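Local coordinates for uncharacterized protein A6V7T0 (Pseudomonas aeruginosa, PDB 3K12), which is of unknown function but belongs to the YjgF-like family of small alpha-beta proteins that assemble as trimers, at residues G18-I23 against I109-R114; S55-V60 against D81-E86; V63-A68 against W104-I109. One frame throughout, in Å; residues are numbered along the deposited sequence.

Interaction 1: residues G18-I23 against I109-R114; sequences GNTVYI and IVVAAR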
loop_
_atom_site.group_PDB
_atom_site.type_symbol
_atom_site.label_atom_id
_atom_site.label_comp_id
_atom_site.label_asym_id
_atom_site.label_seq_id
_atom_site.Cartn_x
_atom_site.Cartn_y
_atom_site.Cartn_z
ATOM N N GLY D 18 -5.956 8.769 15.506
ATOM C CA GLY D 18 -7.312 9.291 15.556
ATOM C C GLY D 18 -8.270 8.137 15.292
ATOM O O GLY D 18 -8.227 7.111 15.989
ATOM N N ASN D 19 -9.082 8.265 14.254
ATOM C CA ASN D 19 -9.996 7.157 13.938
ATOM C C ASN D 19 -9.608 6.349 12.694
ATOM O O ASN D 19 -10.440 5.708 12.062
ATOM C CB ASN D 19 -11.436 7.652 13.900
ATOM C CG ASN D 19 -11.962 8.001 15.300
ATOM O OD1 ASN D 19 -11.646 7.331 16.303
ATOM N ND2 ASN D 19 -12.741 9.053 15.371
ATOM N N THR D 20 -8.323 6.370 12.371
ATOM C CA THR D 20 -7.803 5.522 11.303
ATOM C C THR D 20 -6.882 4.467 11.894
ATOM O O THR D 20 -6.044 4.761 12.755
ATOM C CB THR D 20 -7.080 6.348 10.237
ATOM O OG1 THR D 20 -7.992 7.319 9.722
ATOM C CG2 THR D 20 -6.628 5.471 9.073
ATOM N N VAL D 21 -7.070 3.221 11.468
ATOM C CA VAL D 21 -6.343 2.070 11.947
ATOM C C VAL D 21 -5.400 1.563 10.876
ATOM O O VAL D 21 -5.815 1.360 9.728
ATOM C CB VAL D 21 -7.360 0.921 12.216
ATOM C CG1 VAL D 21 -6.650 -0.342 12.670
ATOM C CG2 VAL D 21 -8.426 1.391 13.217
ATOM N N TYR D 22 -4.142 1.334 11.243
ATOM C CA TYR D 22 -3.157 0.724 10.354
ATOM C C TYR D 22 -2.767 -0.610 10.935
ATOM O O TYR D 22 -2.367 -0.677 12.094
ATOM C CB TYR D 22 -1.879 1.616 10.197
ATOM C CG TYR D 22 -2.208 2.959 9.583
ATOM C CD1 TYR D 22 -2.070 3.169 8.202
ATOM C CD2 TYR D 22 -2.733 3.980 10.337
ATOM C CE1 TYR D 22 -2.441 4.386 7.595
ATOM C CE2 TYR D 22 -3.106 5.216 9.753
ATOM C CZ TYR D 22 -2.968 5.395 8.366
ATOM O OH TYR D 22 -3.327 6.594 7.785
ATOM N N ILE D 23 -2.889 -1.673 10.149
ATOM C CA ILE D 23 -2.420 -2.991 10.530
ATOM C C ILE D 23 -1.364 -3.439 9.521
ATOM O O ILE D 23 -1.600 -3.435 8.298
ATOM C CB ILE D 23 -3.609 -4.004 10.600
ATOM C CG1 ILE D 23 -4.563 -3.603 11.734
ATOM C CG2 ILE D 23 -3.057 -5.416 10.795
ATOM C CD1 ILE D 23 -5.862 -4.415 11.713
ATOM N N ILE D 109 -2.098 -6.307 4.064
ATOM C CA ILE D 109 -1.749 -5.046 4.738
ATOM C C ILE D 109 -2.998 -4.181 4.748
ATOM O O ILE D 109 -3.655 -4.026 3.703
ATOM C CB ILE D 109 -0.628 -4.281 3.976
ATOM C CG1 ILE D 109 0.503 -5.222 3.577
ATOM C CG2 ILE D 109 -0.111 -3.122 4.851
ATOM C CD1 ILE D 109 1.451 -4.642 2.475
ATOM N N VAL D 110 -3.363 -3.639 5.890
ATOM C CA VAL D 110 -4.697 -3.099 6.069
ATOM C C VAL D 110 -4.734 -1.657 6.567
ATOM O O VAL D 110 -3.956 -1.282 7.459
ATOM C CB VAL D 110 -5.452 -3.954 7.106
ATOM C CG1 VAL D 110 -6.848 -3.418 7.391
ATOM C CG2 VAL D 110 -5.496 -5.416 6.645
ATOM N N VAL D 111 -5.626 -0.871 5.993
ATOM C CA VAL D 111 -6.065 0.393 6.575
ATOM C C VAL D 111 -7.565 0.312 6.824
ATOM O O VAL D 111 -8.315 -0.165 5.945
ATOM C CB VAL D 111 -5.753 1.598 5.649
ATOM C CG1 VAL D 111 -6.157 2.894 6.316
ATOM C CG2 VAL D 111 -4.272 1.636 5.367
ATOM N N ALA D 112 -8.003 0.736 8.016
ATOM C CA ALA D 112 -9.407 0.626 8.407
ATOM C C ALA D 112 -9.849 1.880 9.140
ATOM O O ALA D 112 -9.025 2.708 9.552
ATOM C CB ALA D 112 -9.613 -0.621 9.287
ATOM N N ALA D 113 -11.151 2.046 9.280
ATOM C CA ALA D 113 -11.708 3.120 10.102
ATOM C C ALA D 113 -12.101 2.595 11.472
ATOM O O ALA D 113 -12.293 1.393 11.676
ATOM C CB ALA D 113 -12.906 3.735 9.415
ATOM N N ARG D 114 -12.183 3.503 12.423
ATOM C CA ARG D 114 -12.667 3.151 13.736
ATOM C C ARG D 114 -13.740 4.155 14.057
ATOM O O ARG D 114 -13.473 5.188 14.653
ATOM C CB ARG D 114 -11.532 3.188 14.733
ATOM C CG ARG D 114 -11.815 2.364 15.972
ATOM C CD ARG D 114 -12.532 3.216 17.014
ATOM N NE ARG D 114 -11.785 4.434 17.327
ATOM C CZ ARG D 114 -10.882 4.538 18.299
ATOM N NH1 ARG D 114 -10.596 3.499 19.078
ATOM N NH2 ARG D 114 -10.266 5.701 18.494
#
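Val21 and Ala112 exchange backbone hydrogen bonds, Val21 N to Ala112 O and Ala112 N to Val21 O each at 2.8 Å, and Ile23 and Val110 repeat the pattern. The register ends with Arg114 N donating to Asn19 O at 2.8 Å. The N-to-C directions of the two strand segments are 159° apart, an antiparallel pairing; Tyr22 with Val111 lies between the hydrogen-bonded pairs and Thr20 with Ala113 follows towards the loop, both non-hydrogen-bonded.

At the loop end Arg114 NE and NH2 both donate to Asn19 OD1, each at 3.1 Å, with the oxygen in the guanidinium plane and the amide plane turned 72° from it. Bends at chi2 and chi3 curl the arginine back to this oxygen, and its NH1 is held by Val53 O.

In the six-stranded sheet of this YjgF-like fold, strands 20-26 and 106-113 are central neighbours, and apolar contacts divide between its faces. Val21, Ile23, Val110 and Ala112 face helix 35-52; Val21 CB meets Ala112 CB at 4.0 Å. On the other face Val111 CG2 approaches the Tyr22 ring obliquely, 3.9 Å from CD1, where Tyr22 packs on Val111 of the second subunit and Val111 on Tyr22 of the third.

Interaction 2: residues S55-V60 against D81-E86; sequences SDRGQV and DQWFPE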
loop_
_atom_site.group_PDB
_atom_site.type_symbol
_atom_site.label_atom_id
_atom_site.label_comp_id
_atom_site.label_asym_id
_atom_site.label_seq_id
_atom_site.Cartn_x
_atom_site.Cartn_y
_atom_site.Cartn_z
ATOM N N SER D 55 -13.243 -1.279 16.167
ATOM C CA SER D 55 -13.541 -1.371 14.738
ATOM C C SER D 55 -14.096 -2.768 14.456
ATOM O O SER D 55 -14.314 -3.570 15.383
ATOM C CB SER D 55 -12.286 -1.096 13.905
ATOM O OG SER D 55 -12.539 -1.075 12.494
ATOM N N ASP D 56 -14.310 -3.076 13.177
ATOM C CA ASP D 56 -14.913 -4.361 12.812
ATOM C C ASP D 56 -14.725 -4.580 11.314
ATOM O O ASP D 56 -14.275 -3.674 10.594
ATOM C CB ASP D 56 -16.397 -4.451 13.222
ATOM C CG ASP D 56 -17.256 -3.421 12.535
ATOM O OD1 ASP D 56 -17.498 -3.580 11.314
ATOM O OD2 ASP D 56 -17.714 -2.456 13.189
ATOM N N ARG D 57 -15.063 -5.766 10.825
ATOM C CA ARG D 57 -14.770 -6.121 9.438
ATOM C C ARG D 57 -15.600 -5.373 8.414
ATOM O O ARG D 57 -15.309 -5.500 7.220
ATOM C CB ARG D 57 -14.888 -7.632 9.196
ATOM C CG ARG D 57 -16.326 -8.157 9.215
ATOM C CD ARG D 57 -16.309 -9.630 8.846
ATOM N NE ARG D 57 -15.795 -10.401 9.965
ATOM C CZ ARG D 57 -15.910 -11.727 10.057
ATOM N NH1 ARG D 57 -16.460 -12.409 9.066
ATOM N NH2 ARG D 57 -15.472 -12.355 11.147
ATOM N N GLY D 58 -16.599 -4.627 8.872
ATOM C CA GLY D 58 -17.382 -3.765 7.999
ATOM C C GLY D 58 -16.793 -2.371 7.875
ATOM O O GLY D 58 -17.386 -1.537 7.213
ATOM N N GLN D 59 -15.652 -2.108 8.520
ATOM C CA GLN D 59 -15.067 -0.765 8.544
ATOM C C GLN D 59 -13.686 -0.738 7.884
ATOM O O GLN D 59 -12.915 0.227 8.095
ATOM C CB GLN D 59 -14.938 -0.273 9.986
ATOM C CG GLN D 59 -16.289 -0.080 10.694
ATOM C CD GLN D 59 -16.151 0.728 11.967
ATOM O OE1 GLN D 59 -16.631 0.326 13.038
ATOM N NE2 GLN D 59 -15.486 1.867 11.872
ATOM N N VAL D 60 -13.340 -1.759 7.113
ATOM C CA VAL D 60 -12.019 -1.750 6.486
ATOM C C VAL D 60 -12.070 -0.870 5.235
ATOM O O VAL D 60 -13.091 -0.765 4.541
ATOM C CB VAL D 60 -11.566 -3.173 6.182
ATOM C CG1 VAL D 60 -10.135 -3.231 5.664
ATOM C CG2 VAL D 60 -11.695 -4.026 7.460
ATOM N N ASP D 81 -14.869 -13.721 -0.504
ATOM C CA ASP D 81 -16.277 -13.564 -0.848
ATOM C C ASP D 81 -17.239 -14.105 0.229
ATOM O O ASP D 81 -18.423 -13.732 0.261
ATOM C CB ASP D 81 -16.567 -14.233 -2.201
ATOM C CG ASP D 81 -15.901 -13.520 -3.369
ATOM O OD1 ASP D 81 -15.457 -12.359 -3.221
ATOM O OD2 ASP D 81 -15.816 -14.142 -4.457
ATOM N N GLN D 82 -16.719 -14.932 1.116
ATOM C CA GLN D 82 -17.512 -15.484 2.228
ATOM C C GLN D 82 -17.382 -14.720 3.511
ATOM O O GLN D 82 -18.023 -15.050 4.477
ATOM C CB GLN D 82 -17.080 -16.939 2.518
ATOM C CG GLN D 82 -17.566 -17.902 1.474
ATOM C CD GLN D 82 -16.930 -19.269 1.556
ATOM O OE1 GLN D 82 -16.293 -19.645 2.565
ATOM N NE2 GLN D 82 -17.089 -20.028 0.489
ATOM N N TRP D 83 -16.536 -13.694 3.535
ATOM C CA TRP D 83 -16.116 -13.089 4.792
ATOM C C TRP D 83 -16.829 -11.795 5.170
ATOM O O TRP D 83 -17.158 -11.568 6.324
ATOM C CB TRP D 83 -14.590 -12.840 4.723
ATOM C CG TRP D 83 -14.016 -12.463 6.065
ATOM C CD1 TRP D 83 -13.727 -11.213 6.501
ATOM C CD2 TRP D 83 -13.652 -13.355 7.115
ATOM N NE1 TRP D 83 -13.224 -11.261 7.792
ATOM C CE2 TRP D 83 -13.172 -12.570 8.194
ATOM C CE3 TRP D 83 -13.691 -14.741 7.254
ATOM C CZ2 TRP D 83 -12.726 -13.133 9.398
ATOM C CZ3 TRP D 83 -13.227 -15.300 8.458
ATOM C CH2 TRP D 83 -12.751 -14.497 9.489
ATOM N N PHE D 84 -16.977 -10.897 4.194
ATOM C CA PHE D 84 -17.433 -9.542 4.486
ATOM C C PHE D 84 -18.926 -9.355 4.293
ATOM O O PHE D 84 -19.514 -10.006 3.414
ATOM C CB PHE D 84 -16.685 -8.523 3.594
ATOM C CG PHE D 84 -15.203 -8.436 3.886
ATOM C CD1 PHE D 84 -14.749 -7.660 4.966
ATOM C CD2 PHE D 84 -14.289 -9.088 3.085
ATOM C CE1 PHE D 84 -13.403 -7.563 5.240
ATOM C CE2 PHE D 84 -12.912 -9.001 3.350
ATOM C CZ PHE D 84 -12.466 -8.222 4.450
ATOM N N PRO D 85 -19.553 -8.495 5.125
ATOM C CA PRO D 85 -20.973 -8.171 4.920
ATOM C C PRO D 85 -21.210 -7.619 3.512
ATOM O O PRO D 85 -20.350 -6.918 2.949
ATOM C CB PRO D 85 -21.286 -7.157 6.013
ATOM C CG PRO D 85 -19.989 -6.881 6.728
ATOM C CD PRO D 85 -18.949 -7.802 6.275
ATOM N N GLU D 86 -22.363 -7.915 2.927
ATOM C CA GLU D 86 -22.658 -7.509 1.553
ATOM C C GLU D 86 -22.490 -6.005 1.393
ATOM O O GLU D 86 -23.027 -5.238 2.168
ATOM C CB GLU D 86 -24.090 -7.926 1.129
ATOM C CG GLU D 86 -24.333 -7.578 -0.363
ATOM C CD GLU D 86 -25.736 -7.834 -0.882
ATOM O OE1 GLU D 86 -26.646 -8.092 -0.079
ATOM O OE2 GLU D 86 -25.906 -7.758 -2.125
#
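The guanidinium of Arg57 lies flat on the indole of Trp83, the planes 4° and the centres 3.8 Å apart. Its CZ stands over the five-membered ring, 29° off the normal, a cation-pi geometry. NH1 lies over the indole, 3.4 Å above its plane, while NH2 projects past the rim, 3.3 Å from Trp83 CZ2. The backbone of Trp83 also helps fix the rotation of the guanidinium: NH1 donates to Trp83 O at 3.0 Å, in the carbonyl plane and on a lone pair. A bend at chi3 (74°) turns the arginine end across the indole, and NH2 forms a salt bridge with Asp47 of helix 35-52.

The Phe84 ring presents an edge to the backbone of Arg57, with CD1 3.2 Å from Arg57 O, and one face to Trp83 CD1. Beside it the Pro85 ring crosses the aliphatic part of the arginine obliquely, CD lying 4.0 Å from Arg57 CG.

In the loop of Arg57 itself, Gly58 N donates to Asp56 OD1 at 2.8 Å, an Asx turn within the type I beta turn from Asp56 to Gln59. The contact joins the loop before strand 60-67 to the end of helix 73-83 through a planar arginine-tryptophan cation-pi stack.

Interaction 3: residues V63-A68 against W104-I109; sequences VRILLA and WRVEMI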
loop_
_atom_site.group_PDB
_atom_site.type_symbol
_atom_site.label_atom_id
_atom_site.label_comp_id
_atom_site.label_asym_id
_atom_site.label_seq_id
_atom_site.Cartn_x
_atom_site.Cartn_y
_atom_site.Cartn_z
ATOM N N VAL D 63 -7.152 -3.000 1.521
ATOM C CA VAL D 63 -6.309 -4.178 1.802
ATOM C C VAL D 63 -5.393 -4.417 0.624
ATOM O O VAL D 63 -5.856 -4.553 -0.509
ATOM C CB VAL D 63 -7.159 -5.469 2.109
ATOM C CG1 VAL D 63 -6.223 -6.638 2.486
ATOM C CG2 VAL D 63 -8.130 -5.181 3.209
ATOM N N ARG D 64 -4.092 -4.428 0.881
ATOM C CA ARG D 64 -3.110 -4.828 -0.108
ATOM C C ARG D 64 -2.897 -6.305 0.075
ATOM O O ARG D 64 -2.621 -6.776 1.182
ATOM C CB ARG D 64 -1.806 -4.047 0.129
ATOM C CG ARG D 64 -0.709 -4.346 -0.876
ATOM C CD ARG D 64 -1.057 -3.840 -2.294
ATOM N NE ARG D 64 0.107 -4.042 -3.135
ATOM C CZ ARG D 64 0.256 -4.989 -4.047
ATOM N NH1 ARG D 64 1.411 -5.093 -4.675
ATOM N NH2 ARG D 64 -0.758 -5.809 -4.368
ATOM N N ILE D 65 -3.073 -7.066 -0.997
ATOM C CA ILE D 65 -2.962 -8.539 -0.928
ATOM C C ILE D 65 -1.798 -9.003 -1.772
ATOM O O ILE D 65 -1.792 -8.801 -3.002
ATOM C CB ILE D 65 -4.255 -9.230 -1.424
ATOM C CG1 ILE D 65 -5.454 -8.699 -0.660
ATOM C CG2 ILE D 65 -4.126 -10.754 -1.261
ATOM C CD1 ILE D 65 -6.844 -9.231 -1.170
ATOM N N LEU D 66 -0.808 -9.605 -1.122
ATOM C CA LEU D 66 0.384 -10.125 -1.790
ATOM C C LEU D 66 0.216 -11.637 -1.830
ATOM O O LEU D 66 0.182 -12.282 -0.793
ATOM C CB LEU D 66 1.659 -9.695 -1.030
ATOM C CG LEU D 66 1.742 -8.222 -0.625
ATOM C CD1 LEU D 66 2.964 -8.009 0.265
ATOM C CD2 LEU D 66 1.866 -7.379 -1.900
ATOM N N LEU D 67 0.109 -12.182 -3.035
ATOM C CA LEU D 67 -0.224 -13.590 -3.225
ATOM C C LEU D 67 1.004 -14.319 -3.738
ATOM O O LEU D 67 1.617 -13.878 -4.697
ATOM C CB LEU D 67 -1.409 -13.701 -4.195
ATOM C CG LEU D 67 -1.893 -15.117 -4.512
ATOM C CD1 LEU D 67 -2.570 -15.791 -3.314
ATOM C CD2 LEU D 67 -2.953 -15.001 -5.609
ATOM N N ALA D 68 1.380 -15.433 -3.104
ATOM C CA ALA D 68 2.622 -16.118 -3.489
ATOM C C ALA D 68 2.541 -16.885 -4.814
ATOM O O ALA D 68 3.535 -16.940 -5.541
ATOM C CB ALA D 68 3.099 -17.048 -2.363
ATOM N N TRP D 104 4.497 -19.045 3.347
ATOM C CA TRP D 104 3.374 -18.118 3.332
ATOM C C TRP D 104 2.763 -18.057 1.944
ATOM O O TRP D 104 3.483 -17.828 0.972
ATOM C CB TRP D 104 3.879 -16.719 3.675
ATOM C CG TRP D 104 4.429 -16.596 5.073
ATOM C CD1 TRP D 104 4.219 -17.445 6.132
ATOM C CD2 TRP D 104 5.264 -15.547 5.556
ATOM N NE1 TRP D 104 4.886 -16.981 7.249
ATOM C CE2 TRP D 104 5.532 -15.815 6.919
ATOM C CE3 TRP D 104 5.809 -14.399 4.975
ATOM C CZ2 TRP D 104 6.327 -14.972 7.701
ATOM C CZ3 TRP D 104 6.610 -13.563 5.759
ATOM C CH2 TRP D 104 6.863 -13.862 7.095
ATOM N N ARG D 105 1.449 -18.249 1.845
ATOM C CA ARG D 105 0.795 -18.239 0.540
ATOM C C ARG D 105 0.218 -16.856 0.269
ATOM O O ARG D 105 -0.095 -16.536 -0.883
ATOM C CB ARG D 105 -0.327 -19.296 0.468
ATOM C CG ARG D 105 0.204 -20.735 0.482
ATOM C CD ARG D 105 -0.915 -21.771 0.448
ATOM N NE ARG D 105 -0.306 -23.107 0.373
ATOM C CZ ARG D 105 0.137 -23.688 -0.739
ATOM N NH1 ARG D 105 0.003 -23.113 -1.929
ATOM N NH2 ARG D 105 0.715 -24.886 -0.667
ATOM N N VAL D 106 0.098 -16.039 1.313
ATOM C CA VAL D 106 -0.524 -14.730 1.159
ATOM C C VAL D 106 -0.148 -13.844 2.344
ATOM O O VAL D 106 0.112 -14.317 3.454
ATOM C CB VAL D 106 -2.075 -14.837 1.014
ATOM C CG1 VAL D 106 -2.735 -15.423 2.265
ATOM C CG2 VAL D 106 -2.691 -13.483 0.609
ATOM N N GLU D 107 -0.105 -12.543 2.087
ATOM C CA GLU D 107 0.142 -11.557 3.113
ATOM C C GLU D 107 -0.769 -10.379 2.836
ATOM O O GLU D 107 -0.939 -10.000 1.673
ATOM C CB GLU D 107 1.603 -11.126 3.094
ATOM C CG GLU D 107 1.936 -10.053 4.149
ATOM C CD GLU D 107 3.439 -9.853 4.391
ATOM O OE1 GLU D 107 3.794 -8.919 5.173
ATOM O OE2 GLU D 107 4.262 -10.614 3.847
HETATM N N MSE D 108 -1.373 -9.820 3.879
HETATM C CA MSE D 108 -2.298 -8.680 3.732
HETATM C C MSE D 108 -1.825 -7.511 4.566
HETATM O O MSE D 108 -1.266 -7.693 5.670
HETATM C CB MSE D 108 -3.676 -9.056 4.205
HETATM C CG MSE D 108 -4.318 -10.050 3.244
HETATM SE SE MSE D 108 -6.160 -10.388 3.717
HETATM C CE MSE D 108 -6.544 -11.838 2.497
ATOM N N ILE D 109 -2.098 -6.307 4.064
ATOM C CA ILE D 109 -1.749 -5.046 4.738
ATOM C C ILE D 109 -2.998 -4.181 4.748
ATOM O O ILE D 109 -3.655 -4.026 3.703
ATOM C CB ILE D 109 -0.628 -4.281 3.976
ATOM C CG1 ILE D 109 0.503 -5.222 3.577
ATOM C CG2 ILE D 109 -0.111 -3.122 4.851
ATOM C CD1 ILE D 109 1.451 -4.642 2.475
#
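Leu66 N donates almost straight to Glu107 O at 2.8 Å (176° at the hydrogen), and Glu107 N returns a bond to Leu66 O. Arg64 and Ile109 form the second reciprocal pair, and Ala68 N to Arg105 O adds a fifth backbone bond, at 2.9 Å. With the N-to-C directions of the strand segments 163° apart, this is an antiparallel ladder between strands 60-67 and 106-113 in the mixed sheet of the YjgF-like fold. In its non-hydrogen-bonded pairs, Ile65 faces Met108 and Leu67 faces Val106.

The polar ends find partners outside the ladder. Arg64 is held by Ser95 OG and Ala93 O, and one face of its guanidinium carries Leu66 CD2. Arg105 forms a salt bridge with Asp72, while Glu107 OE1 is hydrogen-bonded to a glycerol probably brought in by the crystallisation liquor.

Packing divides by face. Ile65, Leu67, Val106 and the selenomethionine Met108 face helices 35-52 and 73-83; Val63 CG1 touches the Met108 chain both at CB and at SE, each 3.9 Å away. Arg64, Leu66, Glu107 and Ile109 occupy the other face, next to neighbouring subunits: Leu66 packs on Arg64 of the second subunit. There the Arg64 and Ile109 side chains run side by side, with Ile109 CD1 4.0 Å from Arg64 CG. On the helix-facing side, chi1 of 63° sets Val106 CG1 between its backbone N and carbonyl carbon and turns CG2 to within 3.6 Å of Ile65 CG2.

Interactions 1 and 3 share strand 106-113: interaction 1 pairs its later part with strand 20-26, and interaction 3 its earlier part with strand 60-67, meeting at Ile109. Their centres lie about 17 Å apart, on opposite sides of the chain's centre, and both touch the second subunit, so one strand carries the middle of the sheet and a stretch of the trimer interface. Interaction 2, centred about 14 Å from interaction 1, ties the turn before strand 60-67 to the end of helix 73-83. It also meets the sheet: Ala113 O lies 2.6 Å from Ser55 OG, a probable hydrogen bond. Along the chain, interactions 2 and 3 interleave, and apart from the shared Ile109 both lie between the segments of interaction 1.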